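Local coordinates for type IV pilus biogenesis protein PilB (Streptococcus sanguinis, PDB 7B7P) that serves as a minor type IV pilin with a metal-binding von Willebrand factor A-like module and a direct role in adhesion, at residues 41-54 and 65-77. Sequence-based numbering, arbitrary orientation.
Sequences FKGSKQGLTREWSY and MNYVWNKQKQDWD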
ATOM      1  N   PHE A  41      -6.824 -17.282 -16.983  1.00102.06           N
ATOM      2  CA  PHE A  41      -7.993 -17.793 -17.698  1.00102.23           C
ATOM      3  C   PHE A  41      -7.533 -18.460 -18.988  1.00100.06           C
ATOM      4  O   PHE A  41      -6.816 -17.844 -19.783  1.00101.28           O
ATOM      5  CB  PHE A  41      -9.006 -16.679 -18.000  1.00 95.92           C
ATOM      6  CG  PHE A  41     -10.287 -17.177 -18.602  1.00 91.90           C
ATOM      7  CD1 PHE A  41     -11.298 -17.671 -17.799  1.00 95.14           C
ATOM      8  CD2 PHE A  41     -10.472 -17.162 -19.973  1.00 91.98           C
ATOM      9  CE1 PHE A  41     -12.473 -18.137 -18.353  1.00 93.53           C
ATOM     10  CE2 PHE A  41     -11.641 -17.623 -20.535  1.00 92.41           C
ATOM     11  CZ  PHE A  41     -12.645 -18.109 -19.724  1.00 93.66           C
ATOM     12  N   LYS A  42      -7.938 -19.719 -19.190  1.00104.08           N
ATOM     13  CA  LYS A  42      -7.537 -20.482 -20.370  1.00107.59           C
ATOM     14  C   LYS A  42      -8.715 -21.146 -21.078  1.00106.12           C
ATOM     15  O   LYS A  42      -8.500 -21.953 -21.990  1.00111.56           O
ATOM     16  CB  LYS A  42      -6.497 -21.552 -19.995  1.00107.54           C
ATOM     17  CG  LYS A  42      -5.480 -21.110 -18.942  1.00104.63           C
ATOM     18  CD  LYS A  42      -4.132 -20.808 -19.593  1.00108.53           C
ATOM     19  CE  LYS A  42      -2.970 -20.978 -18.630  1.00104.16           C
ATOM     20  NZ  LYS A  42      -1.754 -21.470 -19.330  1.00107.93           N
ATOM     21  N   GLY A  43      -9.947 -20.804 -20.710  1.00107.54           N
ATOM     22  CA  GLY A  43     -11.117 -21.598 -21.045  1.00107.92           C
ATOM     23  C   GLY A  43     -11.572 -22.287 -19.777  1.00109.83           C
ATOM     24  O   GLY A  43     -11.437 -21.709 -18.695  1.00113.65           O
ATOM     25  N   SER A  44     -12.130 -23.491 -19.880  1.00113.09           N
ATOM     26  CA  SER A  44     -12.107 -24.411 -18.747  1.00113.77           C
ATOM     27  C   SER A  44     -12.751 -23.923 -17.445  1.00112.09           C
ATOM     28  O   SER A  44     -13.454 -22.908 -17.410  1.00110.39           O
ATOM     29  CB  SER A  44     -10.643 -24.772 -18.476  1.00116.61           C
ATOM     30  OG  SER A  44     -10.400 -24.987 -17.096  1.00116.47           O
ATOM     31  N   LYS A  45     -12.528 -24.684 -16.371  1.00112.53           N
ATOM     32  CA  LYS A  45     -12.663 -24.210 -15.001  1.00112.79           C
ATOM     33  C   LYS A  45     -11.403 -24.495 -14.197  1.00113.24           C
ATOM     34  O   LYS A  45     -11.352 -24.173 -13.003  1.00112.22           O
ATOM     35  CB  LYS A  45     -13.881 -24.843 -14.315  1.00108.32           C
ATOM     36  CG  LYS A  45     -15.187 -24.659 -15.049  1.00106.21           C
ATOM     37  CD  LYS A  45     -16.357 -25.099 -14.179  1.00109.82           C
ATOM     38  CE  LYS A  45     -16.751 -26.536 -14.470  1.00109.06           C
ATOM     39  NZ  LYS A  45     -17.672 -27.089 -13.442  1.00111.85           N
ATOM     40  N   GLN A  46     -10.387 -25.091 -14.826  1.00112.95           N
ATOM     41  CA  GLN A  46      -9.094 -25.353 -14.195  1.00118.35           C
ATOM     42  C   GLN A  46      -8.335 -24.042 -14.045  1.00115.57           C
ATOM     43  O   GLN A  46      -7.758 -23.525 -15.003  1.00116.74           O
ATOM     44  CB  GLN A  46      -8.275 -26.357 -15.007  1.00121.67           C
ATOM     45  CG  GLN A  46      -8.964 -27.684 -15.333  1.00123.60           C
ATOM     46  CD  GLN A  46      -8.234 -28.484 -16.414  1.00126.42           C
ATOM     47  OE1 GLN A  46      -7.951 -27.975 -17.505  1.00128.66           O
ATOM     48  NE2 GLN A  46      -7.921 -29.741 -16.108  1.00126.98           N
ATOM     49  N   GLY A  47      -8.309 -23.516 -12.829  1.00113.22           N
ATOM     50  CA  GLY A  47      -7.564 -22.309 -12.547  1.00109.16           C
ATOM     51  C   GLY A  47      -8.476 -21.271 -11.941  1.00108.72           C
ATOM     52  O   GLY A  47      -8.021 -20.347 -11.258  1.00106.09           O
ATOM     53  N   LEU A  48      -9.775 -21.428 -12.178  1.00105.62           N
ATOM     54  CA  LEU A  48     -10.742 -20.452 -11.704  1.00103.71           C
ATOM     55  C   LEU A  48     -10.686 -20.354 -10.184  1.00102.33           C
ATOM     56  O   LEU A  48     -10.791 -21.361  -9.478  1.00100.44           O
ATOM     57  CB  LEU A  48     -12.150 -20.826 -12.179  1.00108.22           C
ATOM     58  CG  LEU A  48     -12.674 -20.197 -13.479  1.00104.12           C
ATOM     59  CD1 LEU A  48     -11.592 -20.162 -14.553  1.00101.44           C
ATOM     60  CD2 LEU A  48     -13.917 -20.922 -13.992  1.00103.69           C
ATOM     61  N   THR A  49     -10.480 -19.135  -9.697  1.00 97.86           N
ATOM     62  CA  THR A  49     -10.475 -18.844  -8.273  1.00 96.33           C
ATOM     63  C   THR A  49     -11.909 -18.806  -7.763  1.00102.43           C
ATOM     64  O   THR A  49     -12.778 -18.185  -8.384  1.00102.52           O
ATOM     65  CB  THR A  49      -9.779 -17.509  -8.030  1.00 91.00           C
ATOM     66  OG1 THR A  49      -8.527 -17.503  -8.724  1.00 84.88           O
ATOM     67  CG2 THR A  49      -9.550 -17.282  -6.555  1.00 93.27           C
ATOM     68  N   ARG A  50     -12.161 -19.474  -6.641  1.00101.81           N
ATOM     69  CA  ARG A  50     -13.534 -19.665  -6.192  1.00106.69           C
ATOM     70  C   ARG A  50     -14.158 -18.348  -5.746  1.00104.84           C
ATOM     71  O   ARG A  50     -13.477 -17.451  -5.249  1.00100.96           O
ATOM     72  CB  ARG A  50     -13.595 -20.672  -5.041  1.00110.38           C
ATOM     73  CG  ARG A  50     -12.627 -21.846  -5.128  1.00114.76           C
ATOM     74  CD  ARG A  50     -12.211 -22.261  -3.723  1.00116.66           C
ATOM     75  NE  ARG A  50     -13.393 -22.513  -2.899  1.00117.77           N
ATOM     76  CZ  ARG A  50     -13.971 -23.701  -2.749  1.00120.10           C
ATOM     77  NH1 ARG A  50     -13.466 -24.769  -3.356  1.00118.85           N
ATOM     78  NH2 ARG A  50     -15.051 -23.817  -1.986  1.00122.57           N
ATOM     79  N   GLU A  51     -15.483 -18.261  -5.912  1.00106.51           N
ATOM     80  CA  GLU A  51     -16.351 -17.123  -5.590  1.00106.92           C
ATOM     81  C   GLU A  51     -16.179 -15.943  -6.543  1.00104.20           C
ATOM     82  O   GLU A  51     -16.745 -14.861  -6.303  1.00 98.91           O
ATOM     83  CB  GLU A  51     -16.190 -16.663  -4.135  1.00107.99           C
ATOM     84  CG  GLU A  51     -16.141 -17.818  -3.139  1.00113.17           C
ATOM     85  CD  GLU A  51     -15.752 -17.388  -1.737  1.00115.09           C
ATOM     86  OE1 GLU A  51     -15.820 -18.239  -0.820  1.00119.29           O
ATOM     87  OE2 GLU A  51     -15.391 -16.205  -1.551  1.00107.78           O
ATOM     88  N   TRP A  52     -15.442 -16.125  -7.633  1.00101.46           N
ATOM     89  CA  TRP A  52     -15.369 -15.153  -8.712  1.00 98.88           C
ATOM     90  C   TRP A  52     -16.034 -15.733  -9.953  1.00 97.22           C
ATOM     91  O   TRP A  52     -15.729 -16.860 -10.360  1.00 94.84           O
ATOM     92  CB  TRP A  52     -13.916 -14.770  -9.001  1.00 97.27           C
ATOM     93  CG  TRP A  52     -13.351 -13.950  -7.899  1.00100.10           C
ATOM     94  CD1 TRP A  52     -12.599 -14.394  -6.854  1.00 98.51           C
ATOM     95  CD2 TRP A  52     -13.527 -12.538  -7.700  1.00 97.60           C
ATOM     96  NE1 TRP A  52     -12.284 -13.346  -6.023  1.00101.59           N
ATOM     97  CE2 TRP A  52     -12.845 -12.197  -6.519  1.00 95.03           C
ATOM     98  CE3 TRP A  52     -14.184 -11.531  -8.414  1.00 89.08           C
ATOM     99  CZ2 TRP A  52     -12.798 -10.891  -6.033  1.00 94.66           C
ATOM    100  CZ3 TRP A  52     -14.138 -10.233  -7.930  1.00 90.14           C
ATOM    101  CH2 TRP A  52     -13.449  -9.925  -6.751  1.00 91.94           C
ATOM    102  N   SER A  53     -16.955 -14.970 -10.533  1.00 97.53           N
ATOM    103  CA  SER A  53     -17.551 -15.308 -11.818  1.00 94.82           C
ATOM    104  C   SER A  53     -16.692 -14.752 -12.951  1.00 87.84           C
ATOM    105  O   SER A  53     -15.979 -13.761 -12.783  1.00 88.84           O
ATOM    106  CB  SER A  53     -18.971 -14.760 -11.895  1.00 90.30           C
ATOM    107  OG  SER A  53     -19.593 -14.861 -10.629  1.00 93.29           O
ATOM    108  N   TYR A  54     -16.744 -15.415 -14.105  1.00 89.63           N
ATOM    109  CA  TYR A  54     -15.836 -15.116 -15.204  1.00 89.81           C
ATOM    110  C   TYR A  54     -16.590 -15.003 -16.525  1.00 90.41           C
ATOM    111  O   TYR A  54     -17.634 -15.628 -16.720  1.00 90.58           O
ATOM    112  CB  TYR A  54     -14.745 -16.192 -15.353  1.00 90.07           C
ATOM    113  CG  TYR A  54     -13.738 -16.266 -14.223  1.00 93.27           C
ATOM    114  CD1 TYR A  54     -14.102 -16.729 -12.961  1.00 95.57           C
ATOM    115  CD2 TYR A  54     -12.414 -15.904 -14.425  1.00 91.06           C
ATOM    116  CE1 TYR A  54     -13.177 -16.811 -11.934  1.00 95.42           C
ATOM    117  CE2 TYR A  54     -11.488 -15.984 -13.406  1.00 93.73           C
ATOM    118  CZ  TYR A  54     -11.875 -16.439 -12.161  1.00 93.39           C
ATOM    119  OH  TYR A  54     -10.955 -16.514 -11.143  1.00 95.70           O
ATOM    120  N   MET A  65     -18.236 -17.414 -23.264  1.00 97.47           N
ATOM    121  CA  MET A  65     -18.944 -18.067 -22.173  1.00 98.25           C
ATOM    122  C   MET A  65     -18.806 -17.322 -20.859  1.00 93.90           C
ATOM    123  O   MET A  65     -17.973 -16.430 -20.682  1.00 96.20           O
ATOM    124  CB  MET A  65     -18.510 -19.524 -22.009  1.00 97.51           C
ATOM    125  CG  MET A  65     -19.358 -20.394 -22.922  1.00101.69           C
ATOM    126  SD  MET A  65     -18.494 -21.754 -23.662  1.00113.29           S
ATOM    127  CE  MET A  65     -17.057 -20.848 -24.177  1.00106.33           C
ATOM    128  N   ASN A  66     -19.663 -17.739 -19.936  1.00 90.32           N
ATOM    129  CA  ASN A  66     -19.943 -17.019 -18.704  1.00 91.95           C
ATOM    130  C   ASN A  66     -20.017 -18.056 -17.587  1.00 98.65           C
ATOM    131  O   ASN A  66     -21.023 -18.762 -17.466  1.00102.26           O
ATOM    132  CB  ASN A  66     -21.242 -16.242 -18.853  1.00 85.48           C
ATOM    133  CG  ASN A  66     -21.620 -15.488 -17.610  1.00 89.26           C
ATOM    134  OD1 ASN A  66     -20.761 -15.083 -16.829  1.00 91.97           O
ATOM    135  ND2 ASN A  66     -22.916 -15.272 -17.426  1.00 86.83           N
ATOM    136  N   TYR A  67     -18.951 -18.160 -16.789  1.00 95.72           N
ATOM    137  CA  TYR A  67     -18.899 -19.072 -15.645  1.00 96.10           C
ATOM    138  C   TYR A  67     -19.348 -18.303 -14.411  1.00 97.51           C
ATOM    139  O   TYR A  67     -18.595 -17.491 -13.871  1.00 95.84           O
ATOM    140  CB  TYR A  67     -17.494 -19.629 -15.453  1.00 93.12           C
ATOM    141  CG  TYR A  67     -16.846 -20.150 -16.710  1.00 97.08           C
ATOM    142  CD1 TYR A  67     -16.246 -19.284 -17.612  1.00 96.96           C
ATOM    143  CD2 TYR A  67     -16.827 -21.511 -16.993  1.00102.39           C
ATOM    144  CE1 TYR A  67     -15.648 -19.752 -18.762  1.00100.31           C
ATOM    145  CE2 TYR A  67     -16.228 -21.993 -18.141  1.00103.36           C
ATOM    146  CZ  TYR A  67     -15.635 -21.106 -19.021  1.00105.11           C
ATOM    147  OH  TYR A  67     -15.032 -21.565 -20.172  1.00107.97           O
ATOM    148  N   VAL A  68     -20.578 -18.566 -13.952  1.00 99.13           N
ATOM    149  CA  VAL A  68     -21.201 -17.805 -12.869  1.00102.25           C
ATOM    150  C   VAL A  68     -21.053 -18.567 -11.557  1.00107.12           C
ATOM    151  O   VAL A  68     -21.164 -19.799 -11.523  1.00105.85           O
ATOM    152  CB  VAL A  68     -22.681 -17.510 -13.178  1.00 99.81           C
ATOM    153  CG1 VAL A  68     -23.267 -16.572 -12.133  1.00 98.64           C
ATOM    154  CG2 VAL A  68     -22.821 -16.916 -14.572  1.00 92.00           C
ATOM    155  N   TRP A  69     -20.812 -17.831 -10.469  1.00111.64           N
ATOM    156  CA  TRP A  69     -20.558 -18.450  -9.172  1.00113.69           C
ATOM    157  C   TRP A  69     -21.849 -18.974  -8.553  1.00115.33           C
ATOM    158  O   TRP A  69     -22.837 -18.240  -8.433  1.00113.14           O
ATOM    159  CB  TRP A  69     -19.895 -17.465  -8.211  1.00111.19           C
ATOM    160  CG  TRP A  69     -19.543 -18.106  -6.893  1.00114.39           C
ATOM    161  CD1 TRP A  69     -19.991 -17.745  -5.648  1.00115.26           C
ATOM    162  CD2 TRP A  69     -18.683 -19.237  -6.697  1.00114.72           C
ATOM    163  NE1 TRP A  69     -19.455 -18.577  -4.692  1.00114.45           N
ATOM    164  CE2 TRP A  69     -18.650 -19.502  -5.309  1.00115.49           C
ATOM    165  CE3 TRP A  69     -17.928 -20.042  -7.559  1.00112.13           C
ATOM    166  CZ2 TRP A  69     -17.890 -20.536  -4.768  1.00113.57           C
ATOM    167  CZ3 TRP A  69     -17.177 -21.069  -7.020  1.00114.15           C
ATOM    168  CH2 TRP A  69     -17.163 -21.306  -5.637  1.00115.68           C
ATOM    169  N   ASN A  70     -21.816 -20.241  -8.124  1.00118.40           N
ATOM    170  CA  ASN A  70     -23.003 -20.920  -7.610  1.00119.92           C
ATOM    171  C   ASN A  70     -23.248 -20.618  -6.138  1.00122.46           C
ATOM    172  O   ASN A  70     -24.366 -20.259  -5.751  1.00126.30           O
ATOM    173  CB  ASN A  70     -22.867 -22.428  -7.809  1.00122.14           C
ATOM    174  CG  ASN A  70     -24.186 -23.087  -8.122  1.00125.76           C
ATOM    175  OD1 ASN A  70     -25.182 -22.888  -7.417  1.00125.83           O
ATOM    176  ND2 ASN A  70     -24.210 -23.866  -9.198  1.00122.40           N
ATOM    177  N   LYS A  71     -22.214 -20.796  -5.308  1.00121.40           N
ATOM    178  CA  LYS A  71     -22.243 -20.613  -3.858  1.00123.18           C
ATOM    179  C   LYS A  71     -23.018 -21.734  -3.173  1.00125.59           C
ATOM    180  O   LYS A  71     -22.497 -22.373  -2.253  1.00123.21           O
ATOM    181  CB  LYS A  71     -22.821 -19.245  -3.474  1.00121.64           C
ATOM    182  CG  LYS A  71     -22.498 -18.822  -2.049  1.00117.11           C
ATOM    183  CD  LYS A  71     -23.466 -17.771  -1.529  1.00123.12           C
ATOM    184  CE  LYS A  71     -24.859 -17.941  -2.114  1.00121.09           C
ATOM    185  NZ  LYS A  71     -25.765 -16.864  -1.641  1.00120.20           N
ATOM    186  N   GLN A  72     -24.256 -21.987  -3.605  1.00126.46           N
ATOM    187  CA  GLN A  72     -25.028 -23.059  -2.988  1.00124.11           C
ATOM    188  C   GLN A  72     -24.606 -24.435  -3.492  1.00122.82           C
ATOM    189  O   GLN A  72     -24.636 -25.401  -2.723  1.00125.48           O
ATOM    190  CB  GLN A  72     -26.523 -22.825  -3.204  1.00124.21           C
ATOM    191  CG  GLN A  72     -27.126 -21.785  -2.255  1.00126.08           C
ATOM    192  CD  GLN A  72     -27.760 -22.408  -1.015  1.00132.61           C
ATOM    193  OE1 GLN A  72     -28.885 -22.916  -1.066  1.00132.30           O
ATOM    194  NE2 GLN A  72     -27.045 -22.358   0.109  1.00129.38           N
ATOM    195  N   LYS A  73     -24.208 -24.551  -4.756  1.00120.50           N
ATOM    196  CA  LYS A  73     -23.529 -25.752  -5.231  1.00122.02           C
ATOM    197  C   LYS A  73     -22.011 -25.599  -5.236  1.00121.81           C
ATOM    198  O   LYS A  73     -21.303 -26.583  -5.484  1.00119.88           O
ATOM    199  CB  LYS A  73     -24.024 -26.145  -6.638  1.00124.46           C
ATOM    200  CG  LYS A  73     -25.120 -27.223  -6.619  1.00123.52           C
ATOM    201  CD  LYS A  73     -25.568 -27.713  -8.002  1.00122.51           C
ATOM    202  CE  LYS A  73     -25.657 -26.599  -9.028  1.00119.82           C
ATOM    203  NZ  LYS A  73     -26.712 -25.596  -8.702  1.00120.76           N
ATOM    204  N   GLN A  74     -21.510 -24.398  -4.946  1.00123.59           N
ATOM    205  CA  GLN A  74     -20.078 -24.091  -4.880  1.00121.99           C
ATOM    206  C   GLN A  74     -19.345 -24.577  -6.132  1.00121.84           C
ATOM    207  O   GLN A  74     -18.366 -25.326  -6.072  1.00119.47           O
ATOM    208  CB  GLN A  74     -19.451 -24.665  -3.606  1.00121.54           C
ATOM    209  CG  GLN A  74     -19.824 -23.908  -2.332  1.00118.20           C
ATOM    210  CD  GLN A  74     -18.728 -22.974  -1.856  1.00118.67           C
ATOM    211  OE1 GLN A  74     -17.541 -23.288  -1.962  1.00118.28           O
ATOM    212  NE2 GLN A  74     -19.120 -21.821  -1.315  1.00114.23           N
ATOM    213  N   ASP A  75     -19.840 -24.120  -7.279  1.00122.51           N
ATOM    214  CA  ASP A  75     -19.238 -24.424  -8.572  1.00119.89           C
ATOM    215  C   ASP A  75     -19.628 -23.314  -9.552  1.00117.39           C
ATOM    216  O   ASP A  75     -20.108 -22.252  -9.141  1.00113.19           O
ATOM    217  CB  ASP A  75     -19.665 -25.826  -9.046  1.00118.21           C
ATOM    218  CG  ASP A  75     -18.775 -26.362 -10.149  1.00117.24           C
ATOM    219  OD1 ASP A  75     -17.544 -26.418  -9.944  1.00120.44           O
ATOM    220  OD2 ASP A  75     -19.306 -26.720 -11.223  1.00120.11           O
ATOM    221  N   TRP A  76     -19.425 -23.563 -10.848  1.00118.57           N
ATOM    222  CA  TRP A  76     -19.701 -22.590 -11.893  1.00111.90           C
ATOM    223  C   TRP A  76     -20.747 -23.125 -12.861  1.00110.07           C
ATOM    224  O   TRP A  76     -20.750 -24.316 -13.204  1.00106.79           O
ATOM    225  CB  TRP A  76     -18.413 -22.208 -12.636  1.00107.76           C
ATOM    226  CG  TRP A  76     -17.507 -21.384 -11.777  1.00108.79           C
ATOM    227  CD1 TRP A  76     -17.680 -20.075 -11.422  1.00107.10           C
ATOM    228  CD2 TRP A  76     -16.313 -21.822 -11.120  1.00110.94           C
ATOM    229  NE1 TRP A  76     -16.656 -19.669 -10.601  1.00107.85           N
ATOM    230  CE2 TRP A  76     -15.803 -20.723 -10.401  1.00111.06           C
ATOM    231  CE3 TRP A  76     -15.622 -23.034 -11.075  1.00110.99           C
ATOM    232  CZ2 TRP A  76     -14.633 -20.800  -9.649  1.00107.62           C
ATOM    233  CZ3 TRP A  76     -14.464 -23.109 -10.329  1.00107.10           C
ATOM    234  CH2 TRP A  76     -13.984 -22.001  -9.622  1.00106.33           C
ATOM    235  N   ASP A  77     -21.636 -22.225 -13.290  1.00109.52           N
ATOM    236  CA  ASP A  77     -22.749 -22.545 -14.182  1.00110.86           C
ATOM    237  C   ASP A  77     -22.372 -22.140 -15.605  1.00106.89           C
ATOM    238  O   ASP A  77     -22.815 -21.117 -16.127  1.00107.76           O
ATOM    239  CB  ASP A  77     -24.019 -21.842 -13.709  1.00109.37           C
ATOM    240  CG  ASP A  77     -24.370 -22.191 -12.278  1.00110.07           C
ATOM    241  OD1 ASP A  77     -23.959 -23.276 -11.820  1.00115.56           O
ATOM    242  OD2 ASP A  77     -25.044 -21.379 -11.608  1.00110.42           O
TER
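Tyr67, Trp76 and Trp69 bury more surface here than any other residues, and Tyr67 meets Phe41, Lys45 and Leu48 in the loop that leads into strand 53-57. The Tyr67 ring also lies against Ser44. Its CE1 lies at the edge of the Phe41 ring, 3.6 Å from Phe41 CZ, and the two planes stand 67° apart. Leu48 CD2 and Lys45 CG pack obliquely on the same tyrosine.

Trp76 is held on two sides. Leu48 CB sits over its six-membered ring in a CH-pi contact, 3.7 Å from the centroid, and Trp69 CZ3 lies against the opposite face. Trp76 NE1 donates to Trp52 O at 3.0 Å, which helps to set the rotation of the indole. Lys45 runs past this ring, bends at chi3 (-95°) and forms a salt bridge from NZ to Asp75 OD2, 2.8 Å long, on the syn lone pair.

Trp69 has CG anti to its backbone N (chi1 -176°), which brings one face of the indole against the type II turn from Thr49 to Trp52. Glu51 CA stands 3.3 Å from the centroid of the five-membered ring, nearly on its normal. Beside it, Trp69 N donates to Ser53 OG at 3.2 Å.

Tyr54 and Tyr67 form an antiparallel hydrogen-bonded pair, with Tyr54 N 2.8 Å from Tyr67 O. This pair belongs to the beta hairpin of strands 53-57 and 64-67, far from the magnesium site. Strand 148-152 flanks it beyond 53-57, and strand 79-80 beyond 64-67.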